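Local coordinates for catalytic domain of the nuclear inclusion protein A (nia) (Tobacco etch virus, PDB 1LVM) that cleaves peptide bonds as the chymotrypsin-like cysteine protease of a plant virus, recognising specific peptide sequences in its substrates, at residues T78-Q82 and I93-K97. The protein carries 1 engineered substitution. Residues are numbered along the deposited sequence; the frame is centred on the assembly and turned at random.
Sequences TTLQQ and IRMPK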
# COMPACT_ATOMS: atom_id res chain seq x y z
N THR A 78 1.56 -11.61 16.68
CA THR A 78 2.61 -12.57 16.42
C THR A 78 2.10 -13.82 15.80
O THR A 78 2.91 -14.64 15.33
CB THR A 78 3.37 -12.92 17.73
OG1 THR A 78 2.52 -13.70 18.59
CG2 THR A 78 3.74 -11.65 18.47
N THR A 79 0.77 -14.00 15.79
CA THR A 79 0.17 -15.19 15.18
C THR A 79 -0.06 -15.02 13.68
O THR A 79 -0.36 -15.97 12.94
CB THR A 79 -1.20 -15.54 15.84
OG1 THR A 79 -2.19 -14.52 15.53
CG2 THR A 79 -1.02 -15.56 17.36
N LEU A 80 0.08 -13.79 13.20
CA LEU A 80 -0.19 -13.57 11.79
C LEU A 80 0.93 -14.07 10.85
O LEU A 80 2.08 -13.67 11.03
CB LEU A 80 -0.34 -12.03 11.61
CG LEU A 80 -1.58 -11.21 11.25
CD1 LEU A 80 -2.84 -12.00 11.44
CD2 LEU A 80 -1.57 -9.86 11.99
N GLN A 81 0.60 -14.88 9.85
CA GLN A 81 1.58 -15.26 8.85
C GLN A 81 1.92 -14.06 7.94
O GLN A 81 1.04 -13.27 7.53
CB GLN A 81 1.06 -16.47 8.04
CG GLN A 81 1.16 -17.72 8.95
CD GLN A 81 1.05 -18.96 8.13
OE1 GLN A 81 0.02 -19.22 7.51
NE2 GLN A 81 2.13 -19.72 8.07
N GLN A 82 3.20 -13.92 7.65
CA GLN A 82 3.74 -12.81 6.87
C GLN A 82 4.65 -13.31 5.75
O GLN A 82 5.42 -14.29 5.92
CB GLN A 82 4.62 -11.96 7.78
CG GLN A 82 3.95 -11.37 9.02
CD GLN A 82 5.02 -11.06 10.09
OE1 GLN A 82 5.70 -12.00 10.53
NE2 GLN A 82 5.23 -9.75 10.45
N ILE A 93 0.32 -9.96 4.47
CA ILE A 93 -0.23 -10.62 5.69
C ILE A 93 -1.27 -11.63 5.26
O ILE A 93 -2.14 -11.32 4.40
CB ILE A 93 -0.99 -9.60 6.49
CG1 ILE A 93 -0.05 -8.49 6.92
CG2 ILE A 93 -1.66 -10.22 7.71
CD1 ILE A 93 -0.85 -7.33 7.57
N ARG A 94 -1.20 -12.84 5.81
CA ARG A 94 -2.26 -13.79 5.48
C ARG A 94 -3.26 -13.67 6.65
O ARG A 94 -2.90 -13.91 7.80
CB ARG A 94 -1.70 -15.22 5.35
CG ARG A 94 -2.77 -16.19 4.93
CD ARG A 94 -2.29 -17.65 4.76
NE ARG A 94 -3.47 -18.38 4.35
CZ ARG A 94 -3.74 -18.78 3.11
NH1 ARG A 94 -2.87 -18.55 2.14
NH2 ARG A 94 -4.90 -19.35 2.83
N MET A 95 -4.50 -13.30 6.38
CA MET A 95 -5.46 -13.19 7.47
C MET A 95 -6.02 -14.61 7.82
O MET A 95 -6.08 -15.50 6.98
CB MET A 95 -6.60 -12.26 7.07
CG MET A 95 -6.13 -10.80 6.86
SD MET A 95 -5.49 -10.08 8.40
CE MET A 95 -6.95 -9.86 9.40
N PRO A 96 -6.43 -14.77 9.06
CA PRO A 96 -6.97 -16.06 9.51
C PRO A 96 -8.28 -16.40 8.78
O PRO A 96 -8.90 -15.51 8.22
CB PRO A 96 -7.16 -15.85 10.99
CG PRO A 96 -7.38 -14.35 11.14
CD PRO A 96 -6.35 -13.80 10.15
N LYS A 97 -8.69 -17.66 8.79
CA LYS A 97 -9.91 -18.06 8.08
C LYS A 97 -11.19 -17.38 8.46
O LYS A 97 -12.14 -17.29 7.65
CB LYS A 97 -10.11 -19.56 8.19
CG LYS A 97 -9.10 -20.31 7.37
CD LYS A 97 -9.27 -21.80 7.54
CE LYS A 97 -8.41 -22.54 6.54
NZ LYS A 97 -8.80 -23.97 6.53
O HOH W 1 -2.20 -15.80 9.51
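Gln81 O takes the backbone N-H of Arg94 in a nearly straight bond of 2.9 Å (170° at the hydrogen), and the CA of Ile93 adds a weaker C-H...O contact to the same oxygen at 3.5 Å. On the other side of the same pair a water links the strands: it accepts from Gln81 N at 3.0 Å and donates to Arg94 O at 2.6 Å. The side chains of Gln81 and Arg94 run side by side in the same direction. Swung fully away from its backbone N (chi1 -177°) and extended as far as NE, Arg94 carries its CD past the amide of Gln81, 3.9 Å from OE1; amide and guanidinium planes are turned 63° apart, and the contact is made by the aliphatic chain of Arg94, not by its guanidinium. On the other face Leu80 makes the apolar contacts to the 93-97 segment. Its CG presses on CG2 of Ile93 at 3.7 Å, while CD1 lies 4.2 Å from CD of Pro96 and, more loosely, near SD of Met95. Met95 and Pro96 also pack on an apolar side chain of the bound peptide, and Thr79 on its backbone, so the splayed mouth of this hairpin borders the product in the N-terminal barrel of the chymotrypsin-like fold. Strand 91-94 continues the sheet to strand 48-51, Ile93 pairing with Ile49 through backbone hydrogen bonding, whereas strand 81-84 is flanked by strand 206-208, whose Trp206 touches both Gln81 and Arg94; Leu80 and Met95 pack on strand 62-67.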